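Local coordinates for putative uncharacterized protein (Pyrococcus furiosus, PDB 3UFC) that binds CRISPR RNA as a Cas6-related protein of the antiviral CRISPR system and may act as a hydrolase on ester bonds, at residues S132-R137 with G235-I240. Sequence-based numbering, arbitrary orientation.
Sequences SPIVVR and GMVKII
Ser132 and Pro133 meet Gly235 and Met236 through three hydrogen bonds, all donated by backbone N-H groups. In the side-chain bond, Met236 N donates to Ser132 OG at 2.8 Å, nearly straight with an N-H...O angle of 160°. The hydroxyl gets there because chi1 of 53° tucks OG over its own backbone, flanked by N and C. The same bond brings Met236 CB to 3.3 Å from Ser132 OG, while the rest of the methionine, fully extended, runs away from segment 132-137. OG is also hydrogen-bonded to Phe54 O, so this one buried hydroxyl links the backbone at Met236 to strand 53-59 of the N-terminal sheet. Gly235 N, 3.2 Å from Ser132 OG, is badly angled for that oxygen and bonds instead to Pro133 O at 2.7 Å. It approaches from above the carbonyl plane, 53° out of it. Gly235 has a positive phi, a backbone shape that favours glycine. The third bond, from Ser132 N to Met236 O, is weak at 3.3 Å. Strand 125-130 pairs antiparallel with strand 237-239 at one margin of the C-terminal four-stranded sheet, part of the ferredoxin-like architecture of Cas6 proteins; the contact lies where the first of these strands has ended and the second is about to begin. Beyond it, the chain from Ile134 leads to the separate two-stranded sheet of 136-142 and 145-151. Apolar contacts adjoin the polar ones: Ile134 lays CG1 against Gly235 CA at 3.8 Å, and its CD1 comes within 4.3 Å of Val237 CG1. Phe226 touches both of these branched side chains.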
loop_
_atom_site.group_PDB
_atom_site.type_symbol
_atom_site.label_atom_id
_atom_site.label_comp_id
_atom_site.label_asym_id
_atom_site.label_seq_id
_atom_site.Cartn_x
_atom_site.Cartn_y
_atom_site.Cartn_z
ATOM N N SER A 132 -4.702 -2.126 -1.292
ATOM C CA SER A 132 -4.538 -1.817 0.134
ATOM C C SER A 132 -5.314 -0.503 0.319
ATOM O O SER A 132 -5.377 0.311 -0.599
ATOM C CB SER A 132 -3.057 -1.686 0.545
ATOM O OG SER A 132 -2.320 -0.775 -0.248
ATOM N N PRO A 133 -5.927 -0.295 1.498
ATOM C CA PRO A 133 -6.719 0.909 1.792
ATOM C C PRO A 133 -6.035 2.257 1.604
ATOM O O PRO A 133 -4.874 2.429 1.954
ATOM C CB PRO A 133 -7.160 0.700 3.248
ATOM C CG PRO A 133 -7.090 -0.786 3.441
ATOM C CD PRO A 133 -5.825 -1.150 2.693
ATOM N N ILE A 134 -6.771 3.213 1.047
ATOM C CA ILE A 134 -6.242 4.554 0.849
ATOM C C ILE A 134 -6.514 5.380 2.110
ATOM O O ILE A 134 -7.650 5.456 2.595
ATOM C CB ILE A 134 -6.871 5.222 -0.391
ATOM C CG1 ILE A 134 -6.247 4.618 -1.654
ATOM C CG2 ILE A 134 -6.647 6.737 -0.360
ATOM C CD1 ILE A 134 -6.863 5.124 -2.954
ATOM N N VAL A 135 -5.454 5.978 2.638
ATOM C CA VAL A 135 -5.528 6.784 3.849
ATOM C C VAL A 135 -5.319 8.263 3.532
ATOM O O VAL A 135 -4.340 8.640 2.890
ATOM C CB VAL A 135 -4.446 6.346 4.865
ATOM C CG1 VAL A 135 -4.521 7.214 6.127
ATOM C CG2 VAL A 135 -4.638 4.869 5.228
ATOM N N VAL A 136 -6.260 9.091 3.970
ATOM C CA VAL A 136 -6.182 10.533 3.768
ATOM C C VAL A 136 -6.622 11.158 5.081
ATOM O O VAL A 136 -7.747 10.936 5.538
ATOM C CB VAL A 136 -7.124 11.014 2.643
ATOM C CG1 VAL A 136 -7.011 12.529 2.493
ATOM C CG2 VAL A 136 -6.765 10.323 1.317
ATOM N N ARG A 137 -5.741 11.943 5.688
ATOM C CA ARG A 137 -6.057 12.544 6.974
ATOM C C ARG A 137 -5.981 14.062 7.026
ATOM O O ARG A 137 -5.447 14.714 6.128
ATOM C CB ARG A 137 -5.128 11.964 8.040
ATOM C CG ARG A 137 -5.137 10.451 8.087
ATOM C CD ARG A 137 -3.730 9.895 8.021
ATOM N NE ARG A 137 -3.008 10.002 9.283
ATOM C CZ ARG A 137 -3.285 9.286 10.368
ATOM N NH1 ARG A 137 -4.275 8.408 10.356
ATOM N NH2 ARG A 137 -2.555 9.430 11.465
ATOM N N GLY A 235 -2.699 2.368 0.326
ATOM C CA GLY A 235 -2.859 3.116 -0.909
ATOM C C GLY A 235 -2.442 2.499 -2.225
ATOM O O GLY A 235 -2.426 3.189 -3.244
ATOM N N MET A 236 -2.108 1.215 -2.231
ATOM C CA MET A 236 -1.700 0.596 -3.483
ATOM C C MET A 236 -2.928 0.324 -4.331
ATOM O O MET A 236 -3.953 -0.114 -3.820
ATOM C CB MET A 236 -0.946 -0.710 -3.234
ATOM C CG MET A 236 -0.311 -1.257 -4.512
ATOM S SD MET A 236 0.731 -2.700 -4.251
ATOM C CE MET A 236 1.261 -3.018 -6.004
ATOM N N VAL A 237 -2.824 0.597 -5.627
ATOM C CA VAL A 237 -3.940 0.370 -6.532
ATOM C C VAL A 237 -3.504 -0.370 -7.790
ATOM O O VAL A 237 -2.317 -0.465 -8.096
ATOM C CB VAL A 237 -4.580 1.704 -6.993
ATOM C CG1 VAL A 237 -5.187 2.447 -5.814
ATOM C CG2 VAL A 237 -3.536 2.565 -7.674
ATOM N N LYS A 238 -4.487 -0.891 -8.509
ATOM C CA LYS A 238 -4.248 -1.572 -9.776
ATOM C C LYS A 238 -5.172 -0.880 -10.770
ATOM O O LYS A 238 -6.119 -0.201 -10.368
ATOM C CB LYS A 238 -4.627 -3.049 -9.689
ATOM C CG LYS A 238 -6.112 -3.296 -9.499
ATOM C CD LYS A 238 -6.401 -4.788 -9.494
ATOM C CE LYS A 238 -7.857 -5.077 -9.173
ATOM N NZ LYS A 238 -8.114 -6.547 -9.117
ATOM N N ILE A 239 -4.896 -1.042 -12.056
ATOM C CA ILE A 239 -5.732 -0.447 -13.090
ATOM C C ILE A 239 -6.742 -1.476 -13.584
ATOM O O ILE A 239 -6.421 -2.656 -13.708
ATOM C CB ILE A 239 -4.880 0.024 -14.290
ATOM C CG1 ILE A 239 -4.071 1.258 -13.895
ATOM C CG2 ILE A 239 -5.774 0.329 -15.494
ATOM C CD1 ILE A 239 -3.116 1.725 -14.958
ATOM N N ILE A 240 -7.969 -1.036 -13.835
ATOM C CA ILE A 240 -8.997 -1.925 -14.364
ATOM C C ILE A 240 -9.581 -1.274 -15.613
ATOM O O ILE A 240 -9.797 -0.061 -15.650
ATOM C CB ILE A 240 -10.122 -2.216 -13.336
ATOM C CG1 ILE A 240 -10.708 -0.920 -12.802
ATOM C CG2 ILE A 240 -9.580 -3.060 -12.190
ATOM C CD1 ILE A 240 -11.762 -1.139 -11.730
#